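Local coordinates for Serine/threonine-protein kinase pelle (Drosophila melanogaster, PDB 1D2Z) that serves as the kinase of the Toll pathway that sets dorsoventral polarity in the fly embryo, its death domain binding that of Tube, at residues 26-31 / 60-65. Sequence-based numbering, arbitrary orientation.
Sequences AHLDAL and SASNEF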
ATOM      1  N   ALA A  26       3.962  14.075  17.732  1.00 27.25           N
ATOM      2  CA  ALA A  26       4.394  14.390  19.094  1.00 28.59           C
ATOM      3  C   ALA A  26       3.159  14.413  20.015  1.00 28.96           C
ATOM      4  O   ALA A  26       3.189  13.887  21.126  1.00 30.40           O
ATOM      5  CB  ALA A  26       5.118  15.749  19.134  1.00 28.23           C
ATOM      6  N   HIS A  27       2.065  14.985  19.521  1.00 29.12           N
ATOM      7  CA  HIS A  27       0.819  15.079  20.274  1.00 28.11           C
ATOM      8  C   HIS A  27       0.201  13.697  20.531  1.00 29.64           C
ATOM      9  O   HIS A  27      -0.146  13.370  21.661  1.00 29.22           O
ATOM     10  CB  HIS A  27      -0.173  15.976  19.529  1.00 25.94           C
ATOM     11  CG  HIS A  27      -1.565  15.922  20.070  1.00 28.51           C
ATOM     12  ND1 HIS A  27      -1.887  16.332  21.347  1.00 30.83           N
ATOM     13  CD2 HIS A  27      -2.722  15.496  19.508  1.00 30.56           C
ATOM     14  CE1 HIS A  27      -3.182  16.163  21.548  1.00 29.53           C
ATOM     15  NE2 HIS A  27      -3.712  15.656  20.447  1.00 30.93           N
ATOM     16  N   LEU A  28       0.084  12.892  19.479  1.00 28.45           N
ATOM     17  CA  LEU A  28      -0.486  11.549  19.588  1.00 29.87           C
ATOM     18  C   LEU A  28       0.375  10.632  20.465  1.00 31.24           C
ATOM     19  O   LEU A  28      -0.146   9.762  21.167  1.00 30.71           O
ATOM     20  CB  LEU A  28      -0.676  10.950  18.190  1.00 27.06           C
ATOM     21  CG  LEU A  28      -1.632  11.698  17.252  1.00 26.53           C
ATOM     22  CD1 LEU A  28      -1.536  11.093  15.854  1.00 28.34           C
ATOM     23  CD2 LEU A  28      -3.071  11.628  17.773  1.00 26.07           C
ATOM     24  N   ASP A  29       1.688  10.835  20.438  1.00 30.03           N
ATOM     25  CA  ASP A  29       2.590  10.022  21.252  1.00 30.74           C
ATOM     26  C   ASP A  29       2.446  10.367  22.724  1.00 32.58           C
ATOM     27  O   ASP A  29       2.507   9.484  23.575  1.00 31.68           O
ATOM     28  CB  ASP A  29       4.046  10.205  20.820  1.00 30.55           C
ATOM     29  CG  ASP A  29       4.339   9.584  19.472  1.00 33.07           C
ATOM     30  OD1 ASP A  29       3.499   8.816  18.956  1.00 31.55           O
ATOM     31  OD2 ASP A  29       5.418   9.868  18.925  1.00 33.73           O
ATOM     32  N   ALA A  30       2.270  11.655  23.016  1.00 32.32           N
ATOM     33  CA  ALA A  30       2.098  12.120  24.386  1.00 32.06           C
ATOM     34  C   ALA A  30       0.812  11.525  24.954  1.00 33.91           C
ATOM     35  O   ALA A  30       0.756  11.157  26.127  1.00 34.96           O
ATOM     36  CB  ALA A  30       2.036  13.643  24.423  1.00 33.68           C
ATOM     37  N   LEU A  31      -0.228  11.462  24.121  1.00 33.09           N
ATOM     38  CA  LEU A  31      -1.508  10.893  24.530  1.00 34.21           C
ATOM     39  C   LEU A  31      -1.433   9.371  24.597  1.00 34.94           C
ATOM     40  O   LEU A  31      -2.283   8.730  25.222  1.00 35.37           O
ATOM     41  CB  LEU A  31      -2.613  11.272  23.542  1.00 33.80           C
ATOM     42  CG  LEU A  31      -3.158  12.697  23.525  1.00 34.71           C
ATOM     43  CD1 LEU A  31      -4.323  12.746  22.542  1.00 34.79           C
ATOM     44  CD2 LEU A  31      -3.603  13.111  24.924  1.00 33.52           C
ATOM     45  N   SER A  60       8.890   7.315  17.216  1.00 35.49           N
ATOM     46  CA  SER A  60       7.495   7.706  17.347  1.00 31.77           C
ATOM     47  C   SER A  60       6.534   6.595  16.936  1.00 31.39           C
ATOM     48  O   SER A  60       6.560   6.117  15.797  1.00 31.72           O
ATOM     49  CB  SER A  60       7.215   8.958  16.520  1.00 30.80           C
ATOM     50  OG  SER A  60       5.821   9.205  16.440  1.00 28.01           O
ATOM     51  N   ALA A  61       5.671   6.211  17.870  1.00 27.73           N
ATOM     52  CA  ALA A  61       4.692   5.162  17.618  1.00 29.20           C
ATOM     53  C   ALA A  61       3.630   5.621  16.625  1.00 28.55           C
ATOM     54  O   ALA A  61       3.259   4.882  15.714  1.00 26.76           O
ATOM     55  CB  ALA A  61       4.043   4.722  18.928  1.00 27.45           C
ATOM     56  N   SER A  62       3.182   6.866  16.763  1.00 26.67           N
ATOM     57  CA  SER A  62       2.149   7.376  15.873  1.00 26.26           C
ATOM     58  C   SER A  62       2.687   7.599  14.467  1.00 25.51           C
ATOM     59  O   SER A  62       1.966   7.395  13.496  1.00 23.90           O
ATOM     60  CB  SER A  62       1.530   8.659  16.427  1.00 27.25           C
ATOM     61  OG  SER A  62       2.485   9.701  16.437  1.00 32.09           O
ATOM     62  N   ASN A  63       3.949   8.008  14.354  1.00 24.80           N
ATOM     63  CA  ASN A  63       4.540   8.211  13.029  1.00 27.23           C
ATOM     64  C   ASN A  63       4.579   6.873  12.286  1.00 26.56           C
ATOM     65  O   ASN A  63       4.337   6.811  11.079  1.00 26.62           O
ATOM     66  CB  ASN A  63       5.957   8.778  13.132  1.00 28.13           C
ATOM     67  CG  ASN A  63       6.595   8.980  11.771  1.00 30.98           C
ATOM     68  OD1 ASN A  63       6.063   9.705  10.926  1.00 27.85           O
ATOM     69  ND2 ASN A  63       7.725   8.318  11.541  1.00 30.65           N
ATOM     70  N   GLU A  64       4.891   5.807  13.021  1.00 26.96           N
ATOM     71  CA  GLU A  64       4.948   4.471  12.438  1.00 28.65           C
ATOM     72  C   GLU A  64       3.543   4.060  12.004  1.00 25.20           C
ATOM     73  O   GLU A  64       3.369   3.426  10.967  1.00 26.78           O
ATOM     74  CB  GLU A  64       5.533   3.468  13.436  1.00 29.97           C
ATOM     75  CG  GLU A  64       5.869   2.111  12.807  1.00 36.81           C
ATOM     76  CD  GLU A  64       6.838   2.226  11.634  1.00 40.16           C
ATOM     77  OE1 GLU A  64       7.721   3.110  11.653  1.00 38.66           O
ATOM     78  OE2 GLU A  64       6.706   1.437  10.681  1.00 42.61           O
ATOM     79  N   PHE A  65       2.543   4.411  12.810  1.00 26.37           N
ATOM     80  CA  PHE A  65       1.159   4.106  12.457  1.00 26.06           C
ATOM     81  C   PHE A  65       0.835   4.816  11.132  1.00 27.61           C
ATOM     82  O   PHE A  65       0.234   4.217  10.233  1.00 26.41           O
ATOM     83  CB  PHE A  65       0.184   4.561  13.555  1.00 25.01           C
ATOM     84  CG  PHE A  65      -1.261   4.522  13.135  1.00 24.09           C
ATOM     85  CD1 PHE A  65      -1.968   3.325  13.131  1.00 26.86           C
ATOM     86  CD2 PHE A  65      -1.900   5.679  12.690  1.00 23.29           C
ATOM     87  CE1 PHE A  65      -3.293   3.277  12.682  1.00 24.82           C
ATOM     88  CE2 PHE A  65      -3.218   5.644  12.242  1.00 23.25           C
ATOM     89  CZ  PHE A  65      -3.919   4.436  12.236  1.00 25.37           C
TER
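The carboxylate of D29 is the one flat group in the contact, and its forward edge faces the start of helix 61-73. On that edge both oxygens use their syn lone pairs: OD1 accepts from S62 N at 3.0 Å (N-H...O 156°), and OD2 accepts from S60 OG at 2.6 Å. S62 OG stands above one face, 2.9 Å from D29 OD1, with C25 O also within reach of its single proton; over the other face, A61 CB lies 4.1 Å from D29 OD1. S60 is the N-cap residue. Its OG, swung opposite the backbone N (chi1 169°), meets N63 N at 3.0 Å while donating to D29, so the carboxylate positions the cap as a second-shell partner. The negative charge at this helix start is probably favoured by the helix dipole. Beside the polar patch L28 CB rests on S62 CB at 3.6 Å, and its side chain continues inward to A92 of helix 90-95. Replacing D29 with an alanine would probably leave S62 N without its acceptor and the S60 hydroxyl freer to turn, weakening the cap. The segment axes approach to 8.6 Å at 118°, and the aspartate bridges the space between them. A side chain of one helix thus ties down the N-capped first turn of another, joining helices 18-31 and 61-73 within the six-helix bundle of the death-domain fold.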